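Local structure of YARHG domain-containing protein (Legionella pneumophila subsp. pneumophila, 4G2A) at residues Glu26-Ser31 / Val157-Lys162; Thr175-Ile180 / Tyr216-Arg221. The protein is of unknown function but may bind nutrients, and joins a largely beta N-terminal region to a helical C-terminal YARHG domain. All blocks are in the same frame, centred on the assembly; numbering follows the deposited sequence.

Contact 1 (Glu26-Ser31 / Val157-Lys162). With SO4 (sulfate ion), chain D; SO4 (sulfate ion), chain E.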
ATOM      1  N   GLU A  26      -5.313   2.018 -18.786  1.00 32.59           N
ATOM      2  CA  GLU A  26      -4.771   2.641 -17.572  1.00 31.18           C
ATOM      3  C   GLU A  26      -3.342   2.167 -17.370  1.00 34.22           C
ATOM      4  O   GLU A  26      -2.989   1.058 -17.771  1.00 34.75           O
ATOM      5  CB  GLU A  26      -5.606   2.330 -16.306  1.00 31.99           C
ATOM      6  CG  GLU A  26      -7.126   2.476 -16.409  1.00 35.24           C
ATOM      7  CD  GLU A  26      -7.796   1.356 -17.186  1.00 43.75           C
ATOM      8  OE1 GLU A  26      -7.461   0.176 -16.945  1.00 34.04           O
ATOM      9  OE2 GLU A  26      -8.594   1.665 -18.100  1.00 29.44           O
ATOM     10  N   LEU A  27      -2.519   3.015 -16.773  1.00 29.22           N
ATOM     11  CA  LEU A  27      -1.127   2.743 -16.451  1.00 28.00           C
ATOM     12  C   LEU A  27      -0.950   3.295 -15.056  1.00 30.78           C
ATOM     13  O   LEU A  27      -0.864   4.507 -14.890  1.00 31.71           O
ATOM     14  CB  LEU A  27      -0.215   3.391 -17.507  1.00 28.86           C
ATOM     15  CG  LEU A  27       1.295   3.195 -17.377  1.00 34.97           C
ATOM     16  CD1 LEU A  27       1.690   1.726 -17.599  1.00 35.53           C
ATOM     17  CD2 LEU A  27       2.030   4.067 -18.387  1.00 38.17           C
ATOM     18  N   ILE A  28      -1.034   2.422 -14.038  1.00 24.95           N
ATOM     19  CA  ILE A  28      -1.030   2.841 -12.644  1.00 23.55           C
ATOM     20  C   ILE A  28       0.245   2.347 -11.934  1.00 30.21           C
ATOM     21  O   ILE A  28       0.463   1.148 -11.739  1.00 30.24           O
ATOM     22  CB  ILE A  28      -2.352   2.358 -11.974  1.00 25.05           C
ATOM     23  CG1 ILE A  28      -3.580   3.009 -12.693  1.00 24.72           C
ATOM     24  CG2 ILE A  28      -2.367   2.665 -10.463  1.00 25.29           C
ATOM     25  CD1 ILE A  28      -4.884   2.241 -12.633  1.00 27.00           C
ATOM     26  N   ARG A  29       1.074   3.302 -11.544  1.00 27.34           N
ATOM     27  CA  ARG A  29       2.350   3.049 -10.888  1.00 27.09           C
ATOM     28  C   ARG A  29       2.259   3.552  -9.470  1.00 30.93           C
ATOM     29  O   ARG A  29       1.948   4.713  -9.271  1.00 32.36           O
ATOM     30  CB  ARG A  29       3.488   3.736 -11.669  1.00 24.33           C
ATOM     31  CG  ARG A  29       4.845   3.148 -11.383  1.00 28.42           C
ATOM     32  CD  ARG A  29       5.899   3.884 -12.161  1.00 37.38           C
ATOM     33  NE  ARG A  29       7.253   3.452 -11.822  1.00 35.02           N
ATOM     34  CZ  ARG A  29       7.983   4.016 -10.871  1.00 47.70           C
ATOM     35  NH1 ARG A  29       7.498   5.028 -10.164  1.00 46.05           N
ATOM     36  NH2 ARG A  29       9.194   3.562 -10.605  1.00 35.83           N
ATOM     37  N   ILE A  30       2.447   2.664  -8.488  1.00 26.32           N
ATOM     38  CA  ILE A  30       2.340   2.975  -7.054  1.00 24.84           C
ATOM     39  C   ILE A  30       3.708   2.669  -6.460  1.00 28.46           C
ATOM     40  O   ILE A  30       4.159   1.512  -6.472  1.00 27.18           O
ATOM     41  CB  ILE A  30       1.167   2.197  -6.378  1.00 26.78           C
ATOM     42  CG1 ILE A  30      -0.165   2.363  -7.166  1.00 26.00           C
ATOM     43  CG2 ILE A  30       1.011   2.617  -4.922  1.00 27.81           C
ATOM     44  CD1 ILE A  30      -1.406   1.593  -6.612  1.00 27.99           C
ATOM     45  N   SER A  31       4.419   3.729  -6.064  1.00 25.81           N
ATOM     46  CA  SER A  31       5.807   3.626  -5.598  1.00 26.14           C
ATOM     47  C   SER A  31       5.978   4.014  -4.131  1.00 29.07           C
ATOM     48  O   SER A  31       5.551   5.091  -3.735  1.00 28.69           O
ATOM     49  CB  SER A  31       6.709   4.489  -6.469  1.00 28.90           C
ATOM     50  OG  SER A  31       8.048   4.230  -6.096  1.00 43.16           O
ATOM     51  N   VAL A 157      -1.645  -1.594   0.498  1.00 28.65           N
ATOM     52  CA  VAL A 157      -1.576  -0.709  -0.665  1.00 29.40           C
ATOM     53  C   VAL A 157      -2.854  -1.034  -1.423  1.00 33.28           C
ATOM     54  O   VAL A 157      -3.179  -2.205  -1.613  1.00 33.36           O
ATOM     55  CB  VAL A 157      -0.248  -0.768  -1.487  1.00 33.60           C
ATOM     56  CG1 VAL A 157       0.305  -2.180  -1.576  1.00 34.09           C
ATOM     57  CG2 VAL A 157      -0.393  -0.146  -2.870  1.00 33.58           C
ATOM     58  N   ARG A 158      -3.670  -0.006  -1.663  1.00 28.68           N
ATOM     59  CA  ARG A 158      -4.978  -0.200  -2.273  1.00 27.37           C
ATOM     60  C   ARG A 158      -5.214   0.781  -3.396  1.00 29.17           C
ATOM     61  O   ARG A 158      -4.612   1.850  -3.443  1.00 28.43           O
ATOM     62  CB  ARG A 158      -6.112  -0.066  -1.228  1.00 24.51           C
ATOM     63  CG  ARG A 158      -5.819  -0.575   0.176  1.00 26.92           C
ATOM     64  CD  ARG A 158      -6.989  -0.256   1.059  1.00 25.41           C
ATOM     65  NE  ARG A 158      -6.684  -0.236   2.494  1.00 22.79           N
ATOM     66  CZ  ARG A 158      -6.779  -1.292   3.300  1.00 37.18           C
ATOM     67  NH1 ARG A 158      -7.117  -2.483   2.812  1.00 22.87           N
ATOM     68  NH2 ARG A 158      -6.545  -1.165   4.599  1.00 27.63           N
ATOM     69  N   TYR A 159      -6.124   0.406  -4.291  1.00 26.63           N
ATOM     70  CA  TYR A 159      -6.568   1.192  -5.439  1.00 24.95           C
ATOM     71  C   TYR A 159      -7.969   0.733  -5.832  1.00 27.66           C
ATOM     72  O   TYR A 159      -8.146  -0.450  -6.114  1.00 26.57           O
ATOM     73  CB  TYR A 159      -5.587   1.061  -6.607  1.00 24.65           C
ATOM     74  CG  TYR A 159      -5.723   2.158  -7.637  1.00 25.01           C
ATOM     75  CD1 TYR A 159      -6.666   2.069  -8.657  1.00 25.23           C
ATOM     76  CD2 TYR A 159      -4.937   3.307  -7.569  1.00 25.23           C
ATOM     77  CE1 TYR A 159      -6.812   3.083  -9.593  1.00 24.33           C
ATOM     78  CE2 TYR A 159      -5.063   4.322  -8.515  1.00 26.50           C
ATOM     79  CZ  TYR A 159      -5.992   4.196  -9.537  1.00 32.09           C
ATOM     80  OH  TYR A 159      -6.125   5.184 -10.483  1.00 34.88           O
ATOM     81  N   VAL A 160      -8.964   1.662  -5.832  1.00 23.37           N
ATOM     82  CA  VAL A 160     -10.352   1.355  -6.192  1.00 23.30           C
ATOM     83  C   VAL A 160     -10.486   1.266  -7.730  1.00 28.70           C
ATOM     84  O   VAL A 160     -10.240   2.237  -8.442  1.00 27.87           O
ATOM     85  CB  VAL A 160     -11.374   2.334  -5.574  1.00 25.90           C
ATOM     86  CG1 VAL A 160     -12.796   2.019  -6.043  1.00 26.08           C
ATOM     87  CG2 VAL A 160     -11.289   2.321  -4.043  1.00 24.49           C
ATOM     88  N   LEU A 161     -10.890   0.072  -8.210  1.00 26.27           N
ATOM     89  CA  LEU A 161     -11.043  -0.280  -9.613  1.00 26.42           C
ATOM     90  C   LEU A 161     -12.481  -0.662  -9.970  1.00 32.21           C
ATOM     91  O   LEU A 161     -12.832  -0.566 -11.143  1.00 33.47           O
ATOM     92  CB  LEU A 161     -10.104  -1.457  -9.948  1.00 26.53           C
ATOM     93  CG  LEU A 161      -8.583  -1.152  -9.966  1.00 30.75           C
ATOM     94  CD1 LEU A 161      -7.756  -2.444  -9.980  1.00 31.46           C
ATOM     95  CD2 LEU A 161      -8.201  -0.277 -11.139  1.00 30.67           C
ATOM     96  N   LYS A 162     -13.304  -1.101  -8.984  1.00 28.32           N
ATOM     97  CA  LYS A 162     -14.688  -1.546  -9.199  1.00 29.50           C
ATOM     98  C   LYS A 162     -15.594  -0.440  -9.794  1.00 34.95           C
ATOM     99  O   LYS A 162     -16.593  -0.740 -10.453  1.00 33.77           O
ATOM    100  CB  LYS A 162     -15.312  -2.066  -7.890  1.00 30.69           C
ATOM    101  CG  LYS A 162     -14.784  -3.427  -7.439  1.00 35.95           C
ATOM    102  CD  LYS A 162     -15.682  -4.047  -6.360  1.00 40.84           C
ATOM    103  CE  LYS A 162     -14.961  -5.054  -5.486  1.00 52.34           C
ATOM    104  NZ  LYS A 162     -15.834  -5.604  -4.397  1.00 63.26           N
TER
HETATM  105  S   SO4 D 403      10.651   5.447  -8.133  1.00 80.81           S
HETATM  106  O1  SO4 D 403      11.016   5.805  -6.759  1.00 81.09           O
HETATM  107  O2  SO4 D 403      10.503   3.990  -8.260  1.00 78.47           O
HETATM  108  O3  SO4 D 403       9.397   6.099  -8.496  1.00 81.85           O
HETATM  109  O4  SO4 D 403      11.707   5.927  -9.026  1.00 83.09           O
HETATM  110  S   SO4 E 404      10.010   0.445 -13.441  1.00109.53           S
HETATM  111  O1  SO4 E 404      10.916   1.204 -12.572  1.00108.80           O
HETATM  112  O2  SO4 E 404       9.755  -0.877 -12.857  1.00109.91           O
HETATM  113  O3  SO4 E 404       8.747   1.184 -13.594  1.00109.75           O
HETATM  114  O4  SO4 E 404      10.624   0.263 -14.759  1.00109.73           O

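Contact 2 (Thr175-Ile180 / Tyr216-Arg221)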
ATOM      1  N   THR A 175      -5.536  -2.720 -18.594  1.00 34.35           N
ATOM      2  CA  THR A 175      -5.204  -2.301 -17.242  1.00 32.75           C
ATOM      3  C   THR A 175      -3.796  -2.730 -16.861  1.00 37.03           C
ATOM      4  O   THR A 175      -3.510  -3.926 -16.739  1.00 37.67           O
ATOM      5  CB  THR A 175      -6.274  -2.869 -16.270  1.00 35.19           C
ATOM      6  OG1 THR A 175      -7.567  -2.598 -16.830  1.00 35.40           O
ATOM      7  CG2 THR A 175      -6.181  -2.279 -14.869  1.00 24.20           C
ATOM      8  N   ARG A 176      -2.919  -1.754 -16.666  1.00 32.93           N
ATOM      9  CA  ARG A 176      -1.562  -2.041 -16.217  1.00 32.51           C
ATOM     10  C   ARG A 176      -1.362  -1.450 -14.827  1.00 35.27           C
ATOM     11  O   ARG A 176      -1.534  -0.244 -14.637  1.00 33.16           O
ATOM     12  CB  ARG A 176      -0.511  -1.543 -17.211  1.00 32.53           C
ATOM     13  CG  ARG A 176      -0.287  -2.542 -18.327  1.00 44.73           C
ATOM     14  CD  ARG A 176      -0.393  -1.942 -19.707  1.00 58.07           C
ATOM     15  NE  ARG A 176      -1.302  -0.801 -19.734  1.00 61.82           N
ATOM     16  CZ  ARG A 176      -1.218   0.191 -20.609  1.00 67.74           C
ATOM     17  NH1 ARG A 176      -0.292   0.168 -21.563  1.00 61.34           N
ATOM     18  NH2 ARG A 176      -2.059   1.210 -20.543  1.00 36.52           N
ATOM     19  N   LEU A 177      -1.062  -2.322 -13.842  1.00 33.26           N
ATOM     20  CA  LEU A 177      -0.868  -1.936 -12.446  1.00 33.40           C
ATOM     21  C   LEU A 177       0.494  -2.377 -11.943  1.00 33.69           C
ATOM     22  O   LEU A 177       0.890  -3.532 -12.130  1.00 33.84           O
ATOM     23  CB  LEU A 177      -1.976  -2.510 -11.536  1.00 34.38           C
ATOM     24  CG  LEU A 177      -3.425  -2.254 -11.970  1.00 40.87           C
ATOM     25  CD1 LEU A 177      -4.236  -3.538 -11.910  1.00 42.37           C
ATOM     26  CD2 LEU A 177      -4.057  -1.167 -11.115  1.00 43.24           C
ATOM     27  N   GLU A 178       1.198  -1.469 -11.274  1.00 28.38           N
ATOM     28  CA  GLU A 178       2.517  -1.805 -10.758  1.00 28.50           C
ATOM     29  C   GLU A 178       2.707  -1.239  -9.349  1.00 31.25           C
ATOM     30  O   GLU A 178       2.588  -0.026  -9.152  1.00 29.88           O
ATOM     31  CB  GLU A 178       3.598  -1.288 -11.727  1.00 30.44           C
ATOM     32  CG  GLU A 178       4.994  -1.849 -11.508  1.00 43.04           C
ATOM     33  CD  GLU A 178       6.052  -1.301 -12.453  1.00 66.89           C
ATOM     34  OE1 GLU A 178       6.015  -0.087 -12.756  1.00 54.00           O
ATOM     35  OE2 GLU A 178       6.933  -2.086 -12.876  1.00 71.98           O
ATOM     36  N   VAL A 179       2.998  -2.136  -8.367  1.00 26.93           N
ATOM     37  CA  VAL A 179       3.307  -1.756  -6.981  1.00 25.43           C
ATOM     38  C   VAL A 179       4.810  -2.004  -6.747  1.00 30.95           C
ATOM     39  O   VAL A 179       5.309  -3.098  -7.025  1.00 30.83           O
ATOM     40  CB  VAL A 179       2.416  -2.452  -5.945  1.00 28.10           C
ATOM     41  CG1 VAL A 179       2.888  -2.123  -4.521  1.00 27.97           C
ATOM     42  CG2 VAL A 179       0.954  -2.049  -6.142  1.00 26.46           C
ATOM     43  N   ILE A 180       5.532  -0.943  -6.346  1.00 29.38           N
ATOM     44  CA  ILE A 180       6.995  -0.908  -6.159  1.00 29.91           C
ATOM     45  C   ILE A 180       7.303  -0.392  -4.757  1.00 31.61           C
ATOM     46  O   ILE A 180       7.468   0.812  -4.572  1.00 29.21           O
ATOM     47  CB  ILE A 180       7.708  -0.035  -7.253  1.00 33.69           C
ATOM     48  CG1 ILE A 180       7.176  -0.344  -8.649  1.00 35.60           C
ATOM     49  CG2 ILE A 180       9.253  -0.166  -7.200  1.00 33.61           C
ATOM     50  CD1 ILE A 180       7.191   0.826  -9.565  1.00 46.84           C
ATOM     51  N   TYR A 216       5.373  -5.911  -7.840  1.00 28.06           N
ATOM     52  CA  TYR A 216       4.126  -6.659  -8.009  1.00 27.54           C
ATOM     53  C   TYR A 216       3.399  -6.074  -9.203  1.00 32.96           C
ATOM     54  O   TYR A 216       3.030  -4.892  -9.180  1.00 31.89           O
ATOM     55  CB  TYR A 216       3.291  -6.598  -6.719  1.00 27.43           C
ATOM     56  CG  TYR A 216       4.081  -7.066  -5.512  1.00 27.65           C
ATOM     57  CD1 TYR A 216       4.228  -8.425  -5.235  1.00 30.19           C
ATOM     58  CD2 TYR A 216       4.764  -6.158  -4.707  1.00 27.36           C
ATOM     59  CE1 TYR A 216       5.008  -8.868  -4.162  1.00 32.13           C
ATOM     60  CE2 TYR A 216       5.557  -6.587  -3.637  1.00 28.25           C
ATOM     61  CZ  TYR A 216       5.660  -7.943  -3.359  1.00 32.88           C
ATOM     62  OH  TYR A 216       6.387  -8.368  -2.284  1.00 25.79           O
ATOM     63  N   ILE A 217       3.277  -6.872 -10.282  1.00 31.68           N
ATOM     64  CA  ILE A 217       2.733  -6.409 -11.562  1.00 32.45           C
ATOM     65  C   ILE A 217       1.491  -7.191 -12.015  1.00 35.91           C
ATOM     66  O   ILE A 217       1.433  -8.415 -11.931  1.00 36.26           O
ATOM     67  CB  ILE A 217       3.862  -6.476 -12.656  1.00 36.83           C
ATOM     68  CG1 ILE A 217       5.020  -5.542 -12.317  1.00 38.16           C
ATOM     69  CG2 ILE A 217       3.370  -6.154 -14.065  1.00 36.73           C
ATOM     70  CD1 ILE A 217       6.261  -6.255 -12.061  1.00 53.64           C
ATOM     71  N   TRP A 218       0.528  -6.438 -12.543  1.00 31.90           N
ATOM     72  CA  TRP A 218      -0.690  -6.882 -13.216  1.00 31.97           C
ATOM     73  C   TRP A 218      -0.686  -6.280 -14.621  1.00 34.26           C
ATOM     74  O   TRP A 218      -0.285  -5.122 -14.777  1.00 32.60           O
ATOM     75  CB  TRP A 218      -1.954  -6.427 -12.469  1.00 29.85           C
ATOM     76  CG  TRP A 218      -2.203  -7.018 -11.118  1.00 30.16           C
ATOM     77  CD1 TRP A 218      -3.169  -7.921 -10.795  1.00 33.43           C
ATOM     78  CD2 TRP A 218      -1.631  -6.579  -9.871  1.00 29.16           C
ATOM     79  NE1 TRP A 218      -3.169  -8.151  -9.435  1.00 32.49           N
ATOM     80  CE2 TRP A 218      -2.260  -7.314  -8.839  1.00 33.10           C
ATOM     81  CE3 TRP A 218      -0.635  -5.642  -9.526  1.00 29.65           C
ATOM     82  CZ2 TRP A 218      -1.943  -7.132  -7.484  1.00 31.43           C
ATOM     83  CZ3 TRP A 218      -0.302  -5.480  -8.188  1.00 30.66           C
ATOM     84  CH2 TRP A 218      -0.951  -6.223  -7.183  1.00 31.20           C
ATOM     85  N   ASP A 219      -1.084  -7.063 -15.638  1.00 31.97           N
ATOM     86  CA  ASP A 219      -1.187  -6.618 -17.034  1.00 32.07           C
ATOM     87  C   ASP A 219      -2.398  -7.328 -17.633  1.00 38.18           C
ATOM     88  O   ASP A 219      -2.299  -8.460 -18.110  1.00 38.76           O
ATOM     89  CB  ASP A 219       0.110  -6.897 -17.799  1.00 34.88           C
ATOM     90  CG  ASP A 219       0.187  -6.267 -19.182  1.00 48.05           C
ATOM     91  OD1 ASP A 219      -0.866  -5.792 -19.689  1.00 47.22           O
ATOM     92  OD2 ASP A 219       1.292  -6.256 -19.767  1.00 56.88           O
ATOM     93  N   LEU A 220      -3.565  -6.671 -17.535  1.00 35.77           N
ATOM     94  CA  LEU A 220      -4.874  -7.225 -17.896  1.00 36.02           C
ATOM     95  C   LEU A 220      -5.503  -6.512 -19.099  1.00 40.54           C
ATOM     96  O   LEU A 220      -5.506  -5.288 -19.167  1.00 39.29           O
ATOM     97  CB  LEU A 220      -5.799  -7.141 -16.652  1.00 35.05           C
ATOM     98  CG  LEU A 220      -5.093  -7.388 -15.280  1.00 38.80           C
ATOM     99  CD1 LEU A 220      -5.745  -6.601 -14.155  1.00 38.60           C
ATOM    100  CD2 LEU A 220      -4.960  -8.868 -14.965  1.00 39.79           C
ATOM    101  N   ARG A 221      -6.027  -7.297 -20.043  1.00 38.96           N
ATOM    102  CA  ARG A 221      -6.654  -6.830 -21.278  1.00 39.74           C
ATOM    103  C   ARG A 221      -8.120  -7.168 -21.191  1.00 46.02           C
ATOM    104  O   ARG A 221      -8.449  -8.180 -20.582  1.00 47.05           O
ATOM    105  CB  ARG A 221      -5.983  -7.451 -22.523  1.00 40.47           C
ATOM    106  CG  ARG A 221      -4.448  -7.294 -22.554  1.00 44.06           C
ATOM    107  CD  ARG A 221      -3.859  -7.539 -23.930  1.00 52.96           C
ATOM    108  NE  ARG A 221      -4.006  -6.378 -24.810  1.00 57.60           N
ATOM    109  CZ  ARG A 221      -2.993  -5.721 -25.369  1.00 70.45           C
ATOM    110  NH1 ARG A 221      -1.739  -6.105 -25.153  1.00 51.42           N
ATOM    111  NH2 ARG A 221      -3.227  -4.677 -26.160  1.00 58.98           N
TER

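Contact 1 (Glu26-Ser31 / Val157-Lys162)
With CG of Y159 trans to its backbone N (chi1 -161°), the phenol ring stands out from strand 155-160 and meets I28, which arrives from the opposite direction. In I28 it is CG2 that lies trans to N, CG1 taking the place beside N (chi1 -61°). The two branches then divide the work. I28 CG2 sits over one face of the Y159 ring in a CH-pi contact, 4.0 Å from its centroid and displaced toward the rim, while I28 CD1 packs 3.7 Å from Y159 CE1. I30 crosses the same ring obliquely, its CD1 4.0 Å from Y159 CD2. Its other branch is turned to V157, and the two methyls I30 CG2 and V157 CG2 meet tip to tip at 3.7 Å. L161 adds a more distant methyl at the end of I28. No hydrogen bond joins the segments: they face each other across an apolar layer, their strand axes 9.6 Å apart at 155°.

On the reverse side of strand 21-33, R29 extends away from Y159 and presents the edge of its guanidinium to two sulfates, probably from the crystallisation liquor. R29 NH1 and NH2 grip O3 and O2 of the chain D sulfate, each at 2.7 Å, whereas R29 NE reaches O3 of the chain E sulfate in a nearly straight bond.

Such face-to-face packing of strands is characteristic of a layered beta fold. Strand 43-54 contributes C48 and F50 against Y159 and W44 and Y46 against I30; strand 174-180 places L177 against I28 and V179 against V157, and L12 of strand 10-15 closes on Y159 and L161.

Contact 2 (Thr175-Ile180 / Tyr216-Arg221)
L177 and W218 form the tight centre of this pairing, on the largely buried face that also carries T175, V179, Y216 and L220. L177 CD1 lies 3.7 Å from W218 CB and 4.1 Å from L220 CD1, at a slant to both side chains. With CG beside the backbone N (chi1 -67°), the W218 indole runs along V179, its CZ3 4.2 Å from V179 CG2, and keeps an in-plane edge against the carbonyl O of L177. Its NE1 is satisfied by the carbonyl of P202, and the hydroxyl of Y216 by T185 and R214.

The other face is looser and more polar. E178 and I217 lie side by side, touching through E178 CG and I217 CG1 at 3.8 Å. R176 and D219 also run alongside each other, but their charges do not pair: R176 NE is 5.0 Å from D219 OD1, which bonds to H174 instead, while R176 NH2 binds the carbonyl of E26. What touches is the aliphatic CG of R176 against D219 OD1.

Six backbone hydrogen bonds, two at each of T175-L220, L177-W218 and V179-Y216, hold the strands together. The two segments run almost exactly antiparallel (179°) and in unbroken register, as in a regular antiparallel beta ladder with one mainly apolar, largely buried face and one more polar face.

Following the chain from the N terminus past two earlier strands, strand 21-33 opens contact 1, which closes when the chain returns as strand 155-160, after 125 intervening residues that contain many strands but no helix. Contact 2 then opens at strand 174-180 and closes at strand 215-220 over a much shorter loop, so the two lie in series, neither crossing nor enclosing the other. In space the centres of contact 1 and contact 2 are about 8 Å apart. Strands 21-33 and 174-180 are parallel neighbours, with probable hydrogen bonds from E178 N to I28 O and from I30 N to E178 O. Contact 2 thus adds strand 215-220 beside strand 174-180, on the side away from strand 21-33.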